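Local coordinates for L-serine ammonia-lyase (Rhizomucor miehei CAU432, PDB 5C3U), which belongs to the pyridoxal-phosphate-dependent enzymes of the two-domain alpha/beta type and carries pyridoxal-5'-phosphate covalently attached to one of its lysines, at residues Gln46-Ser50 and Val51-Gly55; Glu106-Cys109 and Gln110-Thr114; Met276-Glu279 and Ala280-Ala284. One frame throughout, in Å; residues are numbered along the deposited sequence.

Interaction 1. Residues Gln46-Ser50 and Val51-Gly55; sequences QPSGS and VKMRG. With PLP (pyridoxal-5'-phosphate), chain B.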
# COMPACT_ATOMS: atom_id res chain seq x y z
N GLN A 46 -5.82 9.61 -4.02
CA GLN A 46 -5.90 10.07 -2.63
C GLN A 46 -5.05 11.31 -2.40
O GLN A 46 -3.98 11.44 -3.02
CB GLN A 46 -5.42 8.98 -1.67
CG GLN A 46 -6.32 7.76 -1.57
CD GLN A 46 -7.66 8.04 -0.90
OE1 GLN A 46 -7.92 9.14 -0.42
NE2 GLN A 46 -8.51 7.04 -0.88
N PRO A 47 -5.48 12.20 -1.49
CA PRO A 47 -4.56 13.22 -1.03
C PRO A 47 -3.29 12.55 -0.55
O PRO A 47 -3.34 11.46 0.04
CB PRO A 47 -5.28 13.87 0.16
CG PRO A 47 -6.71 13.54 -0.00
CD PRO A 47 -6.81 12.32 -0.86
N SER A 48 -2.17 13.18 -0.84
CA SER A 48 -0.81 12.64 -0.58
C SER A 48 -0.32 11.57 -1.59
O SER A 48 0.87 11.29 -1.63
CB SER A 48 -0.55 12.22 0.88
OG SER A 48 -0.98 10.87 1.13
N GLY A 49 -1.22 10.98 -2.37
CA GLY A 49 -0.80 10.20 -3.54
C GLY A 49 -0.82 8.69 -3.40
O GLY A 49 -0.37 7.97 -4.32
N SER A 50 -1.34 8.20 -2.28
CA SER A 50 -1.40 6.75 -2.06
C SER A 50 -2.51 6.31 -1.14
O SER A 50 -3.14 7.13 -0.46
CB SER A 50 -0.06 6.24 -1.54
OG SER A 50 0.00 6.34 -0.13
N VAL A 51 -2.72 4.98 -1.10
CA VAL A 51 -3.68 4.33 -0.20
C VAL A 51 -3.43 4.65 1.30
O VAL A 51 -4.36 4.55 2.10
CB VAL A 51 -3.69 2.78 -0.43
CG1 VAL A 51 -2.40 2.12 0.09
CG2 VAL A 51 -4.93 2.13 0.17
N LYS A 52 -2.20 5.03 1.66
CA LYS A 52 -1.88 5.37 3.05
C LYS A 52 -2.81 6.41 3.62
O LYS A 52 -3.08 6.41 4.83
CB LYS A 52 -0.41 5.83 3.24
CG LYS A 52 0.63 4.74 2.97
CD LYS A 52 0.46 3.65 4.04
CE LYS A 52 1.68 2.77 4.12
NZ LYS A 52 2.04 2.26 2.76
N MET A 53 -3.33 7.29 2.76
CA MET A 53 -4.30 8.28 3.22
C MET A 53 -5.49 7.65 3.99
O MET A 53 -6.00 8.25 4.94
CB MET A 53 -4.77 9.11 2.03
CG MET A 53 -5.07 10.57 2.30
SD MET A 53 -3.83 11.49 3.24
CE MET A 53 -4.87 11.45 4.64
N ARG A 54 -5.91 6.43 3.62
CA ARG A 54 -7.02 5.77 4.34
C ARG A 54 -6.60 5.37 5.75
O ARG A 54 -7.18 5.83 6.74
CB ARG A 54 -7.54 4.53 3.59
CG ARG A 54 -8.14 4.85 2.22
CD ARG A 54 -8.68 3.59 1.56
NE ARG A 54 -9.16 3.89 0.22
CZ ARG A 54 -10.41 4.22 -0.08
NH1 ARG A 54 -10.72 4.47 -1.35
NH2 ARG A 54 -11.36 4.28 0.87
N GLY A 55 -5.61 4.46 5.83
CA GLY A 55 -5.15 3.95 7.12
C GLY A 55 -4.55 5.03 7.99
O GLY A 55 -4.92 5.17 9.18
N1 PLP B . 1.57 -0.04 -1.90
C2 PLP B . 1.88 1.23 -1.56
C2A PLP B . 2.22 2.27 -2.59
C3 PLP B . 1.91 1.59 -0.14
O3 PLP B . 2.22 2.87 0.24
C4 PLP B . 1.55 0.54 0.84
C4A PLP B . 1.53 0.86 2.27
C5 PLP B . 1.23 -0.82 0.35
C6 PLP B . 1.25 -1.03 -1.03
C5A PLP B . 0.86 -1.97 1.30
O4P PLP B . 1.40 -1.68 2.58
P PLP B . 1.14 -2.47 3.97
O1P PLP B . -0.09 -1.91 4.61
O2P PLP B . 1.09 -3.98 3.69
O3P PLP B . 2.40 -2.09 4.67
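Ser50 turns the chain into the helix with two bonds. Its OG, set between backbone N and carbonyl carbon (chi1 87°), accepts from Lys52 N at 3.1 Å, a capping bond, and its carbonyl oxygen takes Met53 N at 3.2 Å.

The Met53 side chain packs back on the residues before the turn. Its CG makes the closest approach, 3.0 Å from Pro47 O, with SD beside it; this is packing only, and the one hydroxyl that bonds Pro47 O is that of Ser48, whose OG donates over 2.7 Å in the carbonyl plane and on a lone pair. Bent at both chi2 and chi3, Met53 runs at about a right angle to the proline ring, with CG 3.9 Å from Pro47 CB. Gln46 CB packs obliquely against Met53 CB, 3.8 Å away.

Gln46 NE2 sits over one face of the Arg54 guanidinium, 3.4 Å from Arg54 NE and near the rim, with the amide turned 85° from the guanidinium plane. Both are donors and do not bond each other; instead Glu43 OE1 accepts from both, and Gln46 OE1 takes Val20 N. Arg54 also makes a salt bridge with Glu162.

Lys52 leads away to pyridoxal-5'-phosphate, where NZ is covalently joined to C4A at 1.6 Å. The serine cap fixes the backbone directly at the lysine, so the two bonds at Ser50 hold the turn that carries the attachment point of pyridoxal-5'-phosphate, while the salt bridges to Glu43 and Glu162 probably offset the charge of Arg54.

Interaction 2. Residues Glu106-Cys109 and Gln110-Thr114; sequences ERIC and QSIRT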
# COMPACT_ATOMS: atom_id res chain seq x y z
N GLU A 106 13.62 14.16 -4.28
CA GLU A 106 13.56 15.56 -3.88
C GLU A 106 12.15 16.13 -3.80
O GLU A 106 11.89 17.02 -2.98
CB GLU A 106 14.44 16.42 -4.77
CG GLU A 106 15.05 17.58 -4.01
CD GLU A 106 16.46 17.87 -4.46
OE1 GLU A 106 16.68 18.97 -5.02
OE2 GLU A 106 17.33 16.98 -4.28
N ARG A 107 11.25 15.62 -4.63
CA ARG A 107 9.85 16.06 -4.56
C ARG A 107 9.13 15.57 -3.31
O ARG A 107 8.23 16.24 -2.81
CB ARG A 107 9.10 15.69 -5.83
CG ARG A 107 9.26 16.78 -6.87
CD ARG A 107 8.75 16.38 -8.25
NE ARG A 107 9.05 17.44 -9.21
CZ ARG A 107 10.19 17.53 -9.90
NH1 ARG A 107 11.14 16.60 -9.77
NH2 ARG A 107 10.38 18.54 -10.73
N ILE A 108 9.54 14.41 -2.81
CA ILE A 108 9.05 13.94 -1.53
C ILE A 108 9.44 14.95 -0.45
O ILE A 108 8.59 15.37 0.34
CB ILE A 108 9.58 12.51 -1.23
CG1 ILE A 108 9.01 11.53 -2.27
CG2 ILE A 108 9.24 12.09 0.20
CD1 ILE A 108 9.26 10.06 -1.96
N CYS A 109 10.71 15.36 -0.46
CA CYS A 109 11.26 16.33 0.49
C CYS A 109 10.55 17.67 0.38
O CYS A 109 10.18 18.27 1.40
CB CYS A 109 12.77 16.50 0.30
SG CYS A 109 13.70 15.00 0.74
N GLN A 110 10.33 18.12 -0.85
CA GLN A 110 9.68 19.42 -1.07
C GLN A 110 8.23 19.41 -0.57
O GLN A 110 7.77 20.39 0.00
CB GLN A 110 9.71 19.82 -2.54
CG GLN A 110 9.09 21.19 -2.81
CD GLN A 110 9.79 22.31 -2.06
OE1 GLN A 110 10.90 22.73 -2.42
NE2 GLN A 110 9.16 22.81 -1.00
N SER A 111 7.53 18.30 -0.81
CA SER A 111 6.14 18.18 -0.38
C SER A 111 6.04 18.28 1.12
O SER A 111 5.12 18.94 1.64
CB SER A 111 5.52 16.86 -0.83
OG SER A 111 5.33 16.86 -2.22
N ILE A 112 6.96 17.61 1.81
CA ILE A 112 6.96 17.60 3.27
C ILE A 112 7.27 18.99 3.84
O ILE A 112 6.63 19.43 4.79
CB ILE A 112 7.94 16.54 3.81
CG1 ILE A 112 7.49 15.14 3.36
CG2 ILE A 112 8.03 16.62 5.34
CD1 ILE A 112 8.57 14.09 3.51
N ARG A 113 8.23 19.68 3.24
CA ARG A 113 8.54 21.07 3.64
C ARG A 113 7.38 22.02 3.37
O ARG A 113 7.03 22.83 4.22
CB ARG A 113 9.77 21.59 2.92
CG ARG A 113 11.09 21.00 3.38
CD ARG A 113 12.23 21.72 2.67
NE ARG A 113 13.37 20.84 2.43
CZ ARG A 113 13.68 20.30 1.25
NH1 ARG A 113 14.73 19.50 1.15
NH2 ARG A 113 12.95 20.56 0.16
N THR A 114 6.77 21.90 2.19
CA THR A 114 5.62 22.74 1.84
C THR A 114 4.46 22.58 2.82
O THR A 114 3.75 23.54 3.10
CB THR A 114 5.17 22.45 0.40
OG1 THR A 114 6.22 22.84 -0.50
CG2 THR A 114 3.86 23.19 0.05
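Arg107 O accepts twice from Ser111, from the backbone N at 3.0 Å and from the hydroxyl OG, also at 3.0 Å, the two donors reaching it from opposite faces of the carbonyl plane. Ser111 can do this because OG lies beside its own backbone N (chi1 -71°), folded back along the helix.

One residue on, Ile108 and Ile112 lie side by side and point the same way, with Ile108 CG2 3.9 Å from Ile112 CD1. At the next position along, Arg113 bends at chi3 and swings back over Cys109: NH1 comes 3.7 Å from Cys109 CB, and Cys109 O lies beyond one face of the guanidinium, near its rim. The same oxygen accepts from Arg113 N.

In the next shell, Ile112 is packed between helix 79-92, through Val82 and Ser86, and Leu119, Ile98 and Val100 of the strands that flank this helix in a beta-alpha-beta unit. Leu119 also backs Cys109 and Arg113.

Two kinds of chemistry thus work side by side: the isoleucines seat the helix by apolar packing, while the Ser111 hydroxyl adds a second bond to the Arg107 carbonyl that the helix already uses.

Interaction 3. Residues Met276-Glu279 and Ala280-Ala284; sequences MLVE and ASAGA. With PLP (pyridoxal-5'-phosphate), chain B.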
# COMPACT_ATOMS: atom_id res chain seq x y z
N MET A 276 -0.55 6.96 -16.01
CA MET A 276 -0.30 7.24 -14.61
C MET A 276 0.96 6.54 -14.17
O MET A 276 1.21 5.39 -14.59
CB MET A 276 -1.46 6.76 -13.77
CG MET A 276 -2.65 7.67 -13.92
SD MET A 276 -4.12 6.80 -13.40
CE MET A 276 -5.33 7.97 -14.01
N LEU A 277 1.76 7.24 -13.35
CA LEU A 277 2.99 6.67 -12.79
C LEU A 277 2.70 6.17 -11.41
O LEU A 277 2.27 6.94 -10.56
CB LEU A 277 4.13 7.70 -12.72
CG LEU A 277 4.54 8.45 -13.99
CD1 LEU A 277 5.76 9.33 -13.71
CD2 LEU A 277 4.82 7.47 -15.12
N VAL A 278 2.87 4.86 -11.19
CA VAL A 278 2.72 4.28 -9.88
C VAL A 278 4.00 3.57 -9.44
O VAL A 278 4.86 3.21 -10.25
CB VAL A 278 1.51 3.30 -9.77
CG1 VAL A 278 0.20 4.03 -10.12
CG2 VAL A 278 1.71 2.07 -10.64
N GLU A 279 4.12 3.38 -8.13
CA GLU A 279 5.30 2.74 -7.55
C GLU A 279 5.34 1.28 -7.94
O GLU A 279 4.30 0.69 -8.21
CB GLU A 279 5.20 2.78 -6.04
CG GLU A 279 5.95 3.90 -5.40
CD GLU A 279 5.86 3.87 -3.89
OE1 GLU A 279 5.96 2.78 -3.25
OE2 GLU A 279 5.71 4.96 -3.33
N ALA A 280 6.54 0.69 -7.93
CA ALA A 280 6.68 -0.75 -8.14
C ALA A 280 5.89 -1.59 -7.14
O ALA A 280 5.54 -2.74 -7.47
CB ALA A 280 8.16 -1.14 -8.12
N SER A 281 5.62 -1.05 -5.94
CA SER A 281 4.69 -1.68 -5.00
C SER A 281 3.32 -1.99 -5.64
O SER A 281 2.82 -3.12 -5.58
CB SER A 281 4.54 -0.80 -3.75
OG SER A 281 5.84 -0.45 -3.26
N ALA A 282 2.73 -0.99 -6.29
CA ALA A 282 1.45 -1.18 -6.99
C ALA A 282 1.69 -2.00 -8.23
O ALA A 282 0.83 -2.80 -8.65
CB ALA A 282 0.88 0.19 -7.37
N GLY A 283 2.86 -1.82 -8.84
CA GLY A 283 3.24 -2.55 -10.02
C GLY A 283 3.23 -4.06 -9.75
O GLY A 283 2.87 -4.84 -10.62
N ALA A 284 3.61 -4.46 -8.54
CA ALA A 284 3.57 -5.89 -8.17
C ALA A 284 2.16 -6.48 -8.34
O ALA A 284 2.02 -7.58 -8.88
CB ALA A 284 4.08 -6.12 -6.75
N1 PLP B . 1.57 -0.04 -1.90
C2 PLP B . 1.88 1.23 -1.56
C2A PLP B . 2.22 2.27 -2.59
C3 PLP B . 1.91 1.59 -0.14
O3 PLP B . 2.22 2.87 0.24
C4 PLP B . 1.55 0.54 0.84
C4A PLP B . 1.53 0.86 2.27
C5 PLP B . 1.23 -0.82 0.35
C6 PLP B . 1.25 -1.03 -1.03
C5A PLP B . 0.86 -1.97 1.30
O4P PLP B . 1.40 -1.68 2.58
P PLP B . 1.14 -2.47 3.97
O1P PLP B . -0.09 -1.91 4.61
O2P PLP B . 1.09 -3.98 3.69
O3P PLP B . 2.40 -2.09 4.67
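Glu279 and Ser281 meet beside pyridoxal-5'-phosphate: Ser281 OG donates over 3.2 Å to Glu279 OE1, which accepts with its anti lone pair, the one away from the other carboxylate oxygen. The glutamate gets there by running extended beyond CG (chi2 -178°), while the serine hydroxyl lies beside its own backbone N. Ser281 CB lies 3.6 Å from pyridoxal-5'-phosphate N1, and Glu279 OE1 is 3.8 Å from C2A of the same ligand, so the pair lines the ring at its nitrogen and methyl.

The carboxylate is well supplied with donors. Ser234 OG also reaches OE1, whereas OE2 takes Asn80 ND2 and Asp316 N; Ser234 N in turn bonds Ser281 OG. Such a ring of bonds fixes the rotation of the buried acid group.

Val278 CG2 touches Ala282 CB at 3.9 Å, an apolar contact close to the backbone. Glu279 O accepts from Gly283 N at 3.0 Å, and more weakly from Ala282 N.

Glu279 thus occupies the N-cap position of helix 280-290, its backbone opening the helix and its side chain turned to the ligand. The result is a helix start built into the wall of the cofactor pocket of a fold-type II pyridoxal-phosphate enzyme, alongside the pyridine ring.

Interactions 1 and 3 are both buried loop-to-helix turns at the ligand: the first supplies the covalent lysine, the third approaches the ring around N1 and its methyl. Their nearest atoms are about 6 Å apart, and they do not touch; Asn80 of helix 79-92 reaches both, touching Ser50 and bonding Glu279. Interaction 2 differs: it lies within one helix, about 20 Å from the chain centre to its own centre, partly exposed and away from the ligand. Helix 79-92 is again its neighbour, packed on its isoleucines. Both buried sites join polar bonds at a helix start to some apolar packing, while interaction 2 combines regular helical bonds with apolar seating.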